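Local atomic coordinates of negative regulator of ofd1 (PDB entry 3QTM), a protein that is required for correct translation termination, directly inhibits Ofd1 and promotes the stability of the hypoxic transcription factor fragment Sre1N in fission yeast. Residues S29-L33 with A79-L83; V45-I49 with A76-V80; L130-R134 with P187-L191. All coordinates share one frame; numbering follows the deposited sequence.

Contact 1: residues S29-L33 with A79-L83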
# COMPACT_ATOMS: atom_id res chain seq x y z
N SER A 29 18.33 -1.77 -6.90
CA SER A 29 17.37 -1.61 -8.00
C SER A 29 16.23 -0.68 -7.56
O SER A 29 15.73 0.10 -8.35
CB SER A 29 16.84 -2.96 -8.49
OG SER A 29 15.72 -3.36 -7.72
N ARG A 30 15.85 -0.76 -6.28
CA ARG A 30 14.78 0.10 -5.78
C ARG A 30 15.23 1.55 -5.60
O ARG A 30 14.44 2.47 -5.79
CB ARG A 30 14.18 -0.45 -4.47
CG ARG A 30 13.73 -1.93 -4.53
CD ARG A 30 12.86 -2.22 -5.75
NE ARG A 30 11.50 -1.70 -5.59
CZ ARG A 30 10.55 -1.80 -6.53
NH1 ARG A 30 10.80 -2.39 -7.70
NH2 ARG A 30 9.34 -1.30 -6.29
N GLU A 31 16.50 1.76 -5.25
CA GLU A 31 17.07 3.12 -5.16
C GLU A 31 17.12 3.76 -6.54
O GLU A 31 16.81 4.95 -6.70
CB GLU A 31 18.48 3.08 -4.56
CG GLU A 31 18.53 2.60 -3.12
CD GLU A 31 19.95 2.24 -2.67
OE1 GLU A 31 20.92 2.51 -3.43
OE2 GLU A 31 20.09 1.69 -1.56
N LYS A 32 17.53 2.99 -7.54
CA LYS A 32 17.55 3.45 -8.92
C LYS A 32 16.14 3.81 -9.41
O LYS A 32 15.94 4.82 -10.09
CB LYS A 32 18.16 2.40 -9.84
CG LYS A 32 19.67 2.23 -9.66
CD LYS A 32 20.41 3.50 -10.05
CE LYS A 32 21.85 3.46 -9.56
NZ LYS A 32 22.63 4.60 -10.09
N LEU A 33 15.17 2.96 -9.08
CA LEU A 33 13.80 3.22 -9.46
C LEU A 33 13.37 4.58 -8.89
O LEU A 33 12.80 5.42 -9.60
CB LEU A 33 12.88 2.11 -8.96
CG LEU A 33 11.41 2.27 -9.34
CD1 LEU A 33 11.29 2.44 -10.85
CD2 LEU A 33 10.59 1.07 -8.87
N ALA A 79 9.49 -7.47 -9.74
CA ALA A 79 9.94 -6.17 -10.17
C ALA A 79 10.02 -6.14 -11.68
O ALA A 79 9.83 -5.10 -12.30
CB ALA A 79 11.30 -5.80 -9.53
N VAL A 80 10.31 -7.30 -12.28
CA VAL A 80 10.35 -7.40 -13.73
C VAL A 80 8.95 -7.11 -14.24
O VAL A 80 8.78 -6.35 -15.20
CB VAL A 80 10.83 -8.79 -14.24
CG1 VAL A 80 10.63 -8.92 -15.76
CG2 VAL A 80 12.29 -9.02 -13.87
N SER A 81 7.94 -7.66 -13.56
CA SER A 81 6.55 -7.38 -13.93
C SER A 81 6.21 -5.89 -13.78
O SER A 81 5.54 -5.33 -14.63
CB SER A 81 5.56 -8.26 -13.15
OG SER A 81 5.43 -7.86 -11.79
N GLU A 82 6.68 -5.25 -12.71
CA GLU A 82 6.39 -3.84 -12.47
C GLU A 82 6.99 -2.96 -13.57
O GLU A 82 6.41 -1.96 -13.98
CB GLU A 82 6.96 -3.41 -11.12
CG GLU A 82 6.76 -1.92 -10.81
CD GLU A 82 7.37 -1.52 -9.46
OE1 GLU A 82 8.06 -2.36 -8.85
OE2 GLU A 82 7.16 -0.37 -9.01
N LEU A 83 8.16 -3.34 -14.05
CA LEU A 83 8.89 -2.53 -15.00
C LEU A 83 8.86 -3.19 -16.36
O LEU A 83 9.75 -2.94 -17.19
CB LEU A 83 10.33 -2.41 -14.53
CG LEU A 83 10.43 -1.89 -13.09
CD1 LEU A 83 11.88 -1.85 -12.59
CD2 LEU A 83 9.78 -0.52 -13.01

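Contact 2: residues V45-I49 with A76-V80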
# COMPACT_ATOMS: atom_id res chain seq x y z
N VAL A 45 17.70 -5.72 -11.47
CA VAL A 45 16.70 -6.75 -11.21
C VAL A 45 17.06 -8.04 -11.93
O VAL A 45 17.06 -9.11 -11.33
CB VAL A 45 15.29 -6.26 -11.65
CG1 VAL A 45 14.36 -7.42 -11.84
CG2 VAL A 45 14.75 -5.29 -10.62
N PHE A 46 17.37 -7.95 -13.22
CA PHE A 46 17.80 -9.12 -13.97
C PHE A 46 19.10 -9.70 -13.39
O PHE A 46 19.31 -10.91 -13.41
CB PHE A 46 18.00 -8.76 -15.45
CG PHE A 46 16.74 -8.81 -16.27
CD1 PHE A 46 15.89 -9.90 -16.19
CD2 PHE A 46 16.42 -7.78 -17.14
CE1 PHE A 46 14.72 -9.96 -16.95
CE2 PHE A 46 15.26 -7.83 -17.92
CZ PHE A 46 14.41 -8.92 -17.82
N GLY A 47 19.98 -8.83 -12.89
CA GLY A 47 21.22 -9.25 -12.27
C GLY A 47 20.91 -10.06 -11.01
O GLY A 47 21.53 -11.10 -10.77
N THR A 48 19.94 -9.59 -10.24
CA THR A 48 19.48 -10.32 -9.05
C THR A 48 19.03 -11.72 -9.40
O THR A 48 19.39 -12.70 -8.74
CB THR A 48 18.31 -9.58 -8.39
OG1 THR A 48 18.68 -8.22 -8.17
CG2 THR A 48 17.93 -10.24 -7.04
N ILE A 49 18.24 -11.82 -10.46
CA ILE A 49 17.73 -13.10 -10.91
C ILE A 49 18.88 -14.04 -11.30
O ILE A 49 18.92 -15.20 -10.88
CB ILE A 49 16.72 -12.93 -12.07
CG1 ILE A 49 15.43 -12.31 -11.51
CG2 ILE A 49 16.47 -14.27 -12.80
CD1 ILE A 49 14.51 -11.63 -12.56
N ALA A 76 12.60 -9.92 -7.08
CA ALA A 76 13.18 -9.56 -8.36
C ALA A 76 12.21 -9.89 -9.50
O ALA A 76 12.00 -9.08 -10.40
CB ALA A 76 14.53 -10.26 -8.55
N LEU A 77 11.63 -11.09 -9.46
CA LEU A 77 10.64 -11.49 -10.46
C LEU A 77 9.46 -10.50 -10.51
O LEU A 77 9.00 -10.11 -11.59
CB LEU A 77 10.15 -12.93 -10.22
CG LEU A 77 11.21 -14.02 -10.46
CD1 LEU A 77 10.84 -15.34 -9.78
CD2 LEU A 77 11.46 -14.24 -11.96
N LEU A 78 8.98 -10.09 -9.35
CA LEU A 78 7.85 -9.19 -9.31
C LEU A 78 8.23 -7.87 -9.94
O LEU A 78 7.42 -7.21 -10.60
CB LEU A 78 7.38 -8.96 -7.87
CG LEU A 78 6.00 -8.32 -7.77
CD1 LEU A 78 5.01 -9.16 -8.55
CD2 LEU A 78 5.56 -8.15 -6.30
N ALA A 79 9.49 -7.47 -9.74
CA ALA A 79 9.94 -6.17 -10.17
C ALA A 79 10.02 -6.14 -11.68
O ALA A 79 9.83 -5.10 -12.30
CB ALA A 79 11.30 -5.80 -9.53
N VAL A 80 10.31 -7.30 -12.28
CA VAL A 80 10.35 -7.40 -13.73
C VAL A 80 8.95 -7.11 -14.24
O VAL A 80 8.78 -6.35 -15.20
CB VAL A 80 10.83 -8.79 -14.24
CG1 VAL A 80 10.63 -8.92 -15.76
CG2 VAL A 80 12.29 -9.02 -13.87

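Contact 3: residues L130-R134 with P187-L191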
# COMPACT_ATOMS: atom_id res chain seq x y z
N LEU A 130 -1.22 -9.63 -4.46
CA LEU A 130 -1.96 -8.39 -4.73
C LEU A 130 -1.74 -7.92 -6.17
O LEU A 130 -2.67 -7.41 -6.80
CB LEU A 130 -1.64 -7.27 -3.73
CG LEU A 130 -2.18 -7.46 -2.31
CD1 LEU A 130 -1.71 -6.34 -1.40
CD2 LEU A 130 -3.71 -7.56 -2.31
N GLU A 131 -0.52 -8.09 -6.70
CA GLU A 131 -0.30 -7.68 -8.10
C GLU A 131 -1.09 -8.59 -9.03
O GLU A 131 -1.57 -8.15 -10.07
CB GLU A 131 1.18 -7.68 -8.49
CG GLU A 131 1.99 -6.61 -7.80
CD GLU A 131 1.52 -5.20 -8.12
OE1 GLU A 131 0.84 -5.01 -9.16
OE2 GLU A 131 1.84 -4.27 -7.35
N LYS A 132 -1.22 -9.86 -8.64
CA LYS A 132 -2.06 -10.79 -9.39
C LYS A 132 -3.52 -10.28 -9.44
O LYS A 132 -4.16 -10.29 -10.50
CB LYS A 132 -1.99 -12.18 -8.76
CG LYS A 132 -2.82 -13.25 -9.47
CD LYS A 132 -2.26 -13.59 -10.84
CE LYS A 132 -2.95 -14.82 -11.45
NZ LYS A 132 -2.58 -15.04 -12.89
N VAL A 133 -4.04 -9.82 -8.29
CA VAL A 133 -5.40 -9.30 -8.21
C VAL A 133 -5.62 -8.16 -9.21
O VAL A 133 -6.61 -8.13 -9.95
CB VAL A 133 -5.72 -8.78 -6.80
CG1 VAL A 133 -6.93 -7.87 -6.82
CG2 VAL A 133 -5.90 -9.95 -5.80
N ARG A 134 -4.68 -7.23 -9.23
CA ARG A 134 -4.75 -6.10 -10.15
C ARG A 134 -4.81 -6.55 -11.60
O ARG A 134 -5.61 -6.04 -12.39
CB ARG A 134 -3.59 -5.14 -9.93
CG ARG A 134 -3.59 -3.96 -10.90
CD ARG A 134 -2.38 -3.07 -10.70
NE ARG A 134 -1.15 -3.83 -10.89
CZ ARG A 134 -0.63 -4.13 -12.07
NH1 ARG A 134 -1.23 -3.73 -13.19
NH2 ARG A 134 0.50 -4.82 -12.15
N PRO A 187 1.54 -2.04 -3.17
CA PRO A 187 0.44 -2.94 -3.53
C PRO A 187 -0.71 -2.91 -2.52
O PRO A 187 -1.79 -3.38 -2.86
CB PRO A 187 1.11 -4.32 -3.53
CG PRO A 187 2.55 -4.03 -3.85
CD PRO A 187 2.84 -2.75 -3.11
N LEU A 188 -0.49 -2.39 -1.31
CA LEU A 188 -1.60 -2.27 -0.37
C LEU A 188 -2.71 -1.38 -0.94
O LEU A 188 -3.87 -1.54 -0.58
CB LEU A 188 -1.15 -1.74 1.00
CG LEU A 188 -0.26 -2.66 1.83
CD1 LEU A 188 -0.10 -2.10 3.22
CD2 LEU A 188 -0.84 -4.08 1.89
N TYR A 189 -2.35 -0.46 -1.83
CA TYR A 189 -3.37 0.36 -2.49
C TYR A 189 -4.36 -0.52 -3.25
O TYR A 189 -5.55 -0.22 -3.30
CB TYR A 189 -2.76 1.37 -3.48
CG TYR A 189 -1.74 2.35 -2.91
CD1 TYR A 189 -2.01 3.08 -1.76
CD2 TYR A 189 -0.52 2.55 -3.56
CE1 TYR A 189 -1.06 3.99 -1.25
CE2 TYR A 189 0.42 3.44 -3.06
CZ TYR A 189 0.15 4.15 -1.91
OH TYR A 189 1.11 5.03 -1.43
N ILE A 190 -3.86 -1.60 -3.84
CA ILE A 190 -4.72 -2.52 -4.59
C ILE A 190 -5.76 -3.10 -3.65
O ILE A 190 -6.93 -3.20 -3.99
CB ILE A 190 -3.92 -3.67 -5.22
CG1 ILE A 190 -2.90 -3.10 -6.21
CG2 ILE A 190 -4.86 -4.69 -5.87
CD1 ILE A 190 -1.80 -4.06 -6.58
N LEU A 191 -5.31 -3.49 -2.46
CA LEU A 191 -6.22 -4.10 -1.49
C LEU A 191 -7.26 -3.09 -1.01
O LEU A 191 -8.44 -3.42 -0.88
CB LEU A 191 -5.45 -4.69 -0.30
CG LEU A 191 -6.27 -5.38 0.80
CD1 LEU A 191 -7.11 -6.51 0.24
CD2 LEU A 191 -5.36 -5.90 1.92

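Contact 1: residues S29-L33 with A79-L83
Leu-33 and Leu-83 bring the backbones closest, with CA atoms still 9.4 Å apart, so the last turns of helix 15-34 and the end of helix 67-82 meet through side chains alone. Arg-30 and Glu-82 reach for each other from opposite directions. CG of Arg-30 stands beside its own backbone N (chi1 -52°), and bends at chi2 and chi3 turn the guanidinium end-on to Glu-82. Arg-30 NH1 and Arg-30 NH2 both donate to the one oxygen, Glu-82 OE1, at 3.0 and 3.1 Å. OE1 lies almost in the guanidinium plane, but the carboxylate is rotated 45° from it: OE1 takes the NH2 bond on its syn lone pair, while NH1 meets it on the syn side but 35° out of the carboxylate plane. Glu-82 OE2 forms a salt bridge with Arg-186, and Arg-30 NH2 another with Asp-183, giving a small charged network. Leu-33 CD2 covers one face of the guanidinium near its rim, and Leu-33 CD1 lies 4.0 Å from Leu-83 CD2. Replacing Glu-82 by a glutamine would probably leave Arg-30 and Arg-186, whose like charges lie close together, without the negative charge they share. Such pairing of a helix with the next but one in the chain is consistent with the stacked helices of a tetratricopeptide-type fold.

Contact 2: residues V45-I49 with A76-V80
Ile-49 and Ala-76 touch where helices 38-58 and 67-82 run past each other, the short segments having their axes 9.0 Å apart and their directions 144° apart. CB of Ile-49 points toward helix 67-82 but stops short of touching it. Ile-49 CG1, set beside the backbone N by a chi1 of -71°, comes 3.7 Å from Ala-76 CB. The chain then extends, and Ile-49 CD1 at its tip rests 3.7 Å from Val-80 CG2, crossing that side chain at about a right angle; Leu-77 CD2 flanks the same tip slightly farther away. Leu-77 sends its CB away from helix 38-58, yet its end returns far enough to touch Ile-49 CD1. Two helices consecutive in the chain and packed roughly antiparallel form a helical hairpin, the building pattern of tetratricopeptide-type proteins, and here Ala-76, at the point of closest backbone approach, is small. The CA atoms of Val-45 and Ala-76 are accordingly only 5.3 Å apart. Thr-48 adds CG2 against Ala-76 CB, while its OG1 bonds to Leu-44 O on its own helix. Val-45 divides its two branches: Val-45 CG1 faces the carbonyl Ala-76 O at 3.2 Å, and CG2 packs on Ala-79 CB. Val-45 CG1 is also 3.3 Å from Val-80 CG2, tighter than ordinary carbon-carbon contact, which suggests close packing at this point. Phe-46 begins by pointing away, but its ring swings back and Phe-46 CE1 approaches Val-80 CG2 at 4.0 Å; Arg-90 and Leu-91 also touch this ring. Tyr-100 of helix 97-110 packs on both Leu-77 and Val-80.

Contact 3: residues L130-R134 with P187-L191
Ile-190 enters helix 119-142 as a knob in a hole formed by Leu-130, Glu-131, Val-133 and Arg-134. Ile-190 CD1 points at the backbone, 3.5 Å from Leu-130 O, and lies 3.9 Å from Arg-134 CB. Its CG2 branch, anti to the backbone N, slides past Val-133 CG1 in the opposite direction. Glu-131 crosses Ile-190 at about a right angle, and its bent chain (chi2 -62°) sets Glu-131 OE2 3.7 Å from Ile-190 CD1 and beside Pro-187 CG. Leu-130 also points toward the other segment: Leu-130 CB rests 4.0 Å from Pro-187 CB, CD1 reaches Pro-187 O at 3.3 Å, and CD2 lies obliquely against Leu-191 CB. Beside the hole, Arg-134 grips Glu-131 OE1 side-on through NE (2.9 Å) and NH2, with the oxygen 1° from the guanidinium plane; Arg-134 NH2 also forms a salt bridge with Glu-97. No hydrogen bond or salt bridge joins the two segments, so apolar fit carries the contact, while the pairing of Glu-131 with Arg-134 ties together two side chains that line the hole and would probably limit their turning.

Overall arrangement
Contacts 1 and 2 both use helix 67-82, sharing Ala-79 and Val-80, and their centres are 8 Å apart; Ser-29 OG and Val-45 CG2 meet at 3.6 Å where helices 15-34 and 38-58 adjoin. Contact 1 is a surface contact joined by a salt bridge beside a leucine pair, whereas contact 2 is buried, has no hydrogen bond or salt bridge across its segments and rests on aliphatic packing. Contact 3 is also buried, its centre about 8 Å from the centre of the chain, against about 20 Å for that of contact 2, but carries a salt bridge inside one helix. Leu-78 packs on Glu-131, linking contacts 2 and 3. Contacts 1 and 3 do not touch, yet Asp-183 and Arg-186, partners of contact 1, lie just before Pro-187.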